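Local coordinates for mandelate racemase/muconate lactonizing enzyme family protein (Roseovarius sp. TM1035, PDB 3T9P) that probably acts as an isomerase or related enzyme of the mandelate racemase/muconate lactonizing branch of the enolase superfamily, at residues Glu152-Leu157 with Phe166-Gly171; Pro133-Ala138 with Gly199-Val204. One frame throughout, in Å; residues are numbered along the deposited sequence.

Overall arrangement
Both contacts belong to the barrel domain of this enolase-superfamily protein and lie on the same side of the chain's centre, their centres about 11 Å apart. Along the chain the order is strand 132-139, helix 147-161, strand 165-169 and strand 201-205, so both segments of contact 1 fall between the two of contact 2. Contact 1 packs helix 147-161 on the outside of strand 165-169; contact 2 reaches over that same strand, joining its two parallel neighbours by side chains alone. Backbone bonds tie the pair together: K167 N lies 2.8 Å from A138 O, and F166 O is 2.9 Å from L203 N. Y137 and L203 meet on the sheet's other face, where K167 points, packing both sides.

Contact 1: residues Glu152-Leu157 with Phe166-Gly171; sequences ERFCRL and FKWRVG
F154 reaches from helix 147-161 across to strand 165-169, where it meets F166; the two phenylalanine side chains point past one another from their opposite backbones. Its CB already lies 3.9 Å from F166 CD2. At CG the approach tightens, with F166 CD2 3.5 Å away, above one face of the F154 ring and displaced toward the rim. F154 CD1 is 3.6 Å from the same F166 CD2, and CD2 of F154 also lies against CD2 and CB of F166. That CB stands over the same face in a CH-pi contact, 4.3 Å from the F154 ring centroid. The two ring planes meet obliquely, at 48°, so the pair is neither stacked nor T-shaped. The far edge of F154 arrives at the strand itself: CE2 touches W168 CE3 at 3.8 Å, and CZ comes to 3.4 Å from K167 O, close to the plane of the ring.

This is the helix-on-sheet packing of a beta-alpha-beta unit, strand 132-139, helix 147-161 and strand 165-169, in the barrel of the enolase superfamily. The axes of residues 152-157 and 166-169 run nearly antiparallel, at 167°, and come within 10.7 Å. F154 CG is anti to the carbonyl carbon (chi1 -86°), which carries the ring out toward the strand. One helical turn on, L157 CB rests at the edge of the F166 ring, 4.0 Å from CE2. V192 and L196 of helix 184-196 also touch F154.

Contact 2: residues Pro133-Ala138 with Gly199-Val204; sequences PVRAYA and GIEKLV
Y137 presents one ring face to L203, whose CD2 methyl sits almost exactly over the centre of the ring. That methyl is 3.8 Å from the ring centroid and 8° off the ring normal, a CH-pi contact in which CE1 and CZ are its nearest ring atoms, each 3.9 Å from L203 CD2. The two side chains cross at about a right angle. In Y137, chi1 of 68° sets CG between the backbone N and the carbonyl carbon, turning the ring face to L203. Y331 meets the Y137 ring edge-to-face, and the phenolic OH is hydrogen-bonded to NZ of K167, from the strand that lies between the two segments.

Strands 132-139 and 201-205 are both parallel neighbours of strand 165-169 in the barrel sheet, so their side chains meet across it without backbone bonds of their own. Two residues earlier on each strand, the contact turns polar. R135, extended from CG to NE, brings its guanidinium to E201 in a salt bridge, and a single carboxylate oxygen takes both terminal nitrogens: NH1 lies 2.6 Å from E201 OE1, while the NH2 bond to the same OE1, though 2.8 Å long, is weak and still more bent. The guanidinium and carboxylate planes are nearly coplanar, but even the NH1 bond is well bent, at 131°. NH2 has a further hydrogen bond to T164 OG1, which gives the guanidinium a second anchor. Concentrating both donors on OE1 would be expected to draw negative charge toward that oxygen and would probably keep E201 ionised.

Contact 1: residues Glu152-Leu157 with Phe166-Gly171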
loop_
_atom_site.group_PDB
_atom_site.type_symbol
_atom_site.label_atom_id
_atom_site.label_comp_id
_atom_site.label_asym_id
_atom_site.label_seq_id
_atom_site.Cartn_x
_atom_site.Cartn_y
_atom_site.Cartn_z
ATOM N N GLU A 152 -21.685 -3.456 -31.446
ATOM C CA GLU A 152 -22.212 -4.695 -31.919
ATOM C C GLU A 152 -22.192 -5.769 -30.872
ATOM O O GLU A 152 -23.166 -6.463 -30.721
ATOM C CB GLU A 152 -21.561 -5.207 -33.217
ATOM C CG GLU A 152 -22.431 -6.264 -33.931
ATOM C CD GLU A 152 -24.011 -6.026 -33.834
ATOM O OE1 GLU A 152 -24.541 -5.036 -34.382
ATOM O OE2 GLU A 152 -24.713 -6.856 -33.199
ATOM N N ARG A 153 -21.103 -5.899 -30.126
ATOM C CA ARG A 153 -21.142 -6.983 -29.158
ATOM C C ARG A 153 -22.149 -6.636 -28.057
ATOM O O ARG A 153 -22.776 -7.535 -27.538
ATOM C CB ARG A 153 -19.754 -7.381 -28.652
ATOM C CG ARG A 153 -19.058 -6.409 -27.745
ATOM C CD ARG A 153 -17.800 -7.087 -27.163
ATOM N NE ARG A 153 -17.033 -6.117 -26.352
ATOM C CZ ARG A 153 -16.007 -6.448 -25.582
ATOM N NH1 ARG A 153 -15.636 -7.727 -25.446
ATOM N NH2 ARG A 153 -15.345 -5.472 -24.913
ATOM N N PHE A 154 -22.277 -5.357 -27.709
ATOM C CA PHE A 154 -23.226 -4.917 -26.678
ATOM C C PHE A 154 -24.670 -5.207 -27.142
ATOM O O PHE A 154 -25.504 -5.714 -26.345
ATOM C CB PHE A 154 -23.051 -3.447 -26.411
ATOM C CG PHE A 154 -21.976 -3.104 -25.378
ATOM C CD1 PHE A 154 -21.199 -4.111 -24.761
ATOM C CD2 PHE A 154 -21.785 -1.789 -24.992
ATOM C CE1 PHE A 154 -20.276 -3.766 -23.776
ATOM C CE2 PHE A 154 -20.771 -1.419 -24.031
ATOM C CZ PHE A 154 -20.024 -2.400 -23.425
ATOM N N CYS A 155 -24.982 -4.900 -28.411
ATOM C CA CYS A 155 -26.322 -5.221 -28.945
ATOM C C CYS A 155 -26.735 -6.657 -28.769
ATOM O O CYS A 155 -27.871 -6.920 -28.356
ATOM C CB CYS A 155 -26.476 -4.724 -30.406
ATOM S SG CYS A 155 -26.692 -2.962 -30.383
ATOM N N ARG A 156 -25.799 -7.570 -29.068
ATOM C CA ARG A 156 -25.986 -9.012 -28.978
ATOM C C ARG A 156 -26.220 -9.404 -27.482
ATOM O O ARG A 156 -27.108 -10.210 -27.196
ATOM C CB ARG A 156 -24.781 -9.785 -29.559
ATOM C CG ARG A 156 -24.724 -9.779 -31.117
ATOM C CD ARG A 156 -23.335 -10.237 -31.735
ATOM N NE ARG A 156 -22.795 -11.511 -31.198
ATOM C CZ ARG A 156 -21.625 -11.681 -30.549
ATOM N NH1 ARG A 156 -20.784 -10.656 -30.315
ATOM N NH2 ARG A 156 -21.290 -12.914 -30.131
ATOM N N LEU A 157 -25.440 -8.812 -26.556
ATOM C CA LEU A 157 -25.594 -9.160 -25.143
ATOM C C LEU A 157 -26.945 -8.645 -24.645
ATOM O O LEU A 157 -27.590 -9.330 -23.859
ATOM C CB LEU A 157 -24.505 -8.433 -24.312
ATOM C CG LEU A 157 -23.163 -9.135 -24.439
ATOM C CD1 LEU A 157 -21.939 -8.157 -24.181
ATOM C CD2 LEU A 157 -23.235 -10.396 -23.486
ATOM N N PHE A 166 -24.877 -1.086 -19.299
ATOM C CA PHE A 166 -23.581 -1.368 -19.994
ATOM C C PHE A 166 -22.539 -0.334 -19.632
ATOM O O PHE A 166 -22.839 0.824 -19.598
ATOM C CB PHE A 166 -23.815 -1.271 -21.539
ATOM C CG PHE A 166 -24.665 -2.392 -22.054
ATOM C CD1 PHE A 166 -26.053 -2.284 -21.972
ATOM C CD2 PHE A 166 -24.081 -3.571 -22.620
ATOM C CE1 PHE A 166 -26.870 -3.338 -22.453
ATOM C CE2 PHE A 166 -24.888 -4.675 -23.084
ATOM C CZ PHE A 166 -26.300 -4.553 -22.954
ATOM N N LYS A 167 -21.276 -0.759 -19.431
ATOM C CA LYS A 167 -20.189 0.161 -19.171
ATOM C C LYS A 167 -19.075 -0.113 -20.202
ATOM O O LYS A 167 -18.753 -1.255 -20.444
ATOM C CB LYS A 167 -19.582 -0.116 -17.786
ATOM C CG LYS A 167 -18.455 0.980 -17.478
ATOM C CD LYS A 167 -18.123 0.873 -15.947
ATOM C CE LYS A 167 -16.983 -0.104 -15.701
ATOM N NZ LYS A 167 -16.730 -0.089 -14.214
ATOM N N TRP A 168 -18.562 0.964 -20.765
ATOM C CA TRP A 168 -17.390 0.946 -21.639
ATOM C C TRP A 168 -16.374 2.035 -21.256
ATOM O O TRP A 168 -16.499 2.703 -20.196
ATOM C CB TRP A 168 -17.899 1.074 -23.125
ATOM C CG TRP A 168 -18.603 2.283 -23.578
ATOM C CD1 TRP A 168 -18.069 3.286 -24.371
ATOM C CD2 TRP A 168 -19.978 2.688 -23.295
ATOM N NE1 TRP A 168 -19.054 4.205 -24.681
ATOM C CE2 TRP A 168 -20.222 3.850 -24.033
ATOM C CE3 TRP A 168 -21.064 2.079 -22.608
ATOM C CZ2 TRP A 168 -21.456 4.521 -23.984
ATOM C CZ3 TRP A 168 -22.294 2.697 -22.592
ATOM C CH2 TRP A 168 -22.507 3.904 -23.362
ATOM N N ARG A 169 -15.314 2.150 -22.078
ATOM C CA ARG A 169 -14.148 2.957 -21.696
ATOM C C ARG A 169 -14.004 4.189 -22.504
ATOM O O ARG A 169 -14.260 4.176 -23.725
ATOM C CB ARG A 169 -12.823 2.197 -21.838
ATOM C CG ARG A 169 -12.805 0.819 -21.119
ATOM C CD ARG A 169 -12.786 0.925 -19.616
ATOM N NE ARG A 169 -13.423 -0.228 -18.991
ATOM C CZ ARG A 169 -13.470 -0.465 -17.691
ATOM N NH1 ARG A 169 -14.186 -1.508 -17.246
ATOM N NH2 ARG A 169 -12.814 0.339 -16.826
ATOM N N VAL A 170 -13.576 5.245 -21.821
ATOM C CA VAL A 170 -13.152 6.470 -22.475
ATOM C C VAL A 170 -11.706 6.806 -22.038
ATOM O O VAL A 170 -11.190 6.208 -21.089
ATOM C CB VAL A 170 -14.119 7.675 -22.190
ATOM C CG1 VAL A 170 -15.499 7.355 -22.692
ATOM C CG2 VAL A 170 -14.190 7.939 -20.618
ATOM N N GLY A 171 -11.105 7.725 -22.788
ATOM C CA GLY A 171 -9.770 8.224 -22.527
ATOM C C GLY A 171 -8.848 6.999 -22.688
ATOM O O GLY A 171 -9.194 6.030 -23.356
#

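Contact 2: residues Pro133-Ala138 with Gly199-Val204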
loop_
_atom_site.group_PDB
_atom_site.type_symbol
_atom_site.label_atom_id
_atom_site.label_comp_id
_atom_site.label_asym_id
_atom_site.label_seq_id
_atom_site.Cartn_x
_atom_site.Cartn_y
_atom_site.Cartn_z
ATOM N N PRO A 133 -31.667 -12.990 -6.937
ATOM C CA PRO A 133 -31.035 -12.410 -8.119
ATOM C C PRO A 133 -30.363 -11.062 -7.855
ATOM O O PRO A 133 -30.710 -10.301 -6.890
ATOM C CB PRO A 133 -32.261 -12.175 -9.071
ATOM C CG PRO A 133 -33.434 -11.852 -8.069
ATOM C CD PRO A 133 -33.168 -12.987 -7.023
ATOM N N VAL A 134 -29.330 -10.782 -8.674
ATOM C CA VAL A 134 -28.659 -9.529 -8.661
ATOM C C VAL A 134 -28.676 -8.969 -10.124
ATOM O O VAL A 134 -28.085 -9.595 -11.036
ATOM C CB VAL A 134 -27.234 -9.771 -8.168
ATOM C CG1 VAL A 134 -26.486 -8.480 -8.093
ATOM C CG2 VAL A 134 -27.277 -10.317 -6.741
ATOM N N ARG A 135 -29.281 -7.800 -10.350
ATOM C CA ARG A 135 -29.196 -7.145 -11.659
ATOM C C ARG A 135 -27.724 -6.809 -11.978
ATOM O O ARG A 135 -26.994 -6.287 -11.127
ATOM C CB ARG A 135 -29.869 -5.776 -11.666
ATOM C CG ARG A 135 -30.015 -5.205 -13.119
ATOM C CD ARG A 135 -30.281 -3.761 -13.016
ATOM N NE ARG A 135 -30.427 -3.184 -14.346
ATOM C CZ ARG A 135 -30.655 -1.912 -14.539
ATOM N NH1 ARG A 135 -30.748 -1.106 -13.475
ATOM N NH2 ARG A 135 -30.791 -1.464 -15.771
ATOM N N ALA A 136 -27.318 -7.067 -13.198
ATOM C CA ALA A 136 -25.889 -6.841 -13.570
ATOM C C ALA A 136 -25.803 -5.773 -14.645
ATOM O O ALA A 136 -26.747 -5.644 -15.500
ATOM C CB ALA A 136 -25.288 -8.188 -14.169
ATOM N N TYR A 137 -24.629 -5.158 -14.751
ATOM C CA TYR A 137 -24.335 -4.397 -15.931
ATOM C C TYR A 137 -23.223 -5.134 -16.667
ATOM O O TYR A 137 -22.340 -5.669 -16.054
ATOM C CB TYR A 137 -23.944 -2.938 -15.590
ATOM C CG TYR A 137 -22.652 -2.654 -14.868
ATOM C CD1 TYR A 137 -22.658 -2.338 -13.502
ATOM C CD2 TYR A 137 -21.459 -2.445 -15.593
ATOM C CE1 TYR A 137 -21.432 -1.881 -12.841
ATOM C CE2 TYR A 137 -20.266 -2.001 -14.974
ATOM C CZ TYR A 137 -20.262 -1.761 -13.601
ATOM O OH TYR A 137 -19.105 -1.298 -13.056
ATOM N N ALA A 138 -23.280 -5.070 -17.988
ATOM C CA ALA A 138 -22.280 -5.706 -18.857
ATOM C C ALA A 138 -21.097 -4.756 -18.931
ATOM O O ALA A 138 -21.211 -3.581 -19.277
ATOM C CB ALA A 138 -22.968 -5.933 -20.327
ATOM N N GLY A 199 -34.149 3.127 -22.811
ATOM C CA GLY A 199 -34.465 2.115 -21.817
ATOM C C GLY A 199 -33.201 1.420 -21.345
ATOM O O GLY A 199 -33.329 0.390 -20.681
ATOM N N ILE A 200 -32.002 1.951 -21.669
ATOM C CA ILE A 200 -30.749 1.213 -21.257
ATOM C C ILE A 200 -29.927 2.161 -20.399
ATOM O O ILE A 200 -29.738 3.253 -20.837
ATOM C CB ILE A 200 -29.949 0.804 -22.501
ATOM C CG1 ILE A 200 -30.821 -0.143 -23.347
ATOM C CG2 ILE A 200 -28.634 0.033 -22.156
ATOM C CD1 ILE A 200 -31.098 -1.653 -22.896
ATOM N N GLU A 201 -29.452 1.761 -19.193
ATOM C CA GLU A 201 -28.584 2.621 -18.385
ATOM C C GLU A 201 -27.158 2.452 -18.980
ATOM O O GLU A 201 -26.807 1.338 -19.432
ATOM C CB GLU A 201 -28.639 2.190 -16.902
ATOM C CG GLU A 201 -29.919 2.875 -16.287
ATOM C CD GLU A 201 -30.403 2.282 -15.003
ATOM O OE1 GLU A 201 -30.274 1.065 -14.819
ATOM O OE2 GLU A 201 -30.950 3.029 -14.174
ATOM N N LYS A 202 -26.389 3.536 -18.919
ATOM C CA LYS A 202 -25.046 3.585 -19.543
ATOM C C LYS A 202 -24.040 4.119 -18.569
ATOM O O LYS A 202 -24.322 5.062 -17.840
ATOM C CB LYS A 202 -25.157 4.460 -20.802
ATOM C CG LYS A 202 -26.128 3.703 -21.844
ATOM C CD LYS A 202 -26.431 4.745 -22.939
ATOM C CE LYS A 202 -27.836 4.714 -23.447
ATOM N NZ LYS A 202 -28.368 6.081 -23.009
ATOM N N LEU A 203 -22.844 3.516 -18.594
ATOM C CA LEU A 203 -21.819 3.858 -17.640
ATOM C C LEU A 203 -20.567 3.957 -18.495
ATOM O O LEU A 203 -20.407 3.232 -19.495
ATOM C CB LEU A 203 -21.609 2.682 -16.650
ATOM C CG LEU A 203 -22.742 2.277 -15.716
ATOM C CD1 LEU A 203 -23.805 1.389 -16.400
ATOM C CD2 LEU A 203 -22.226 1.522 -14.461
ATOM N N VAL A 204 -19.652 4.810 -18.125
ATOM C CA VAL A 204 -18.286 4.779 -18.677
ATOM C C VAL A 204 -17.217 4.965 -17.601
ATOM O O VAL A 204 -17.527 5.444 -16.559
ATOM C CB VAL A 204 -18.029 5.707 -19.855
ATOM C CG1 VAL A 204 -18.995 5.484 -20.960
ATOM C CG2 VAL A 204 -17.959 7.064 -19.411
#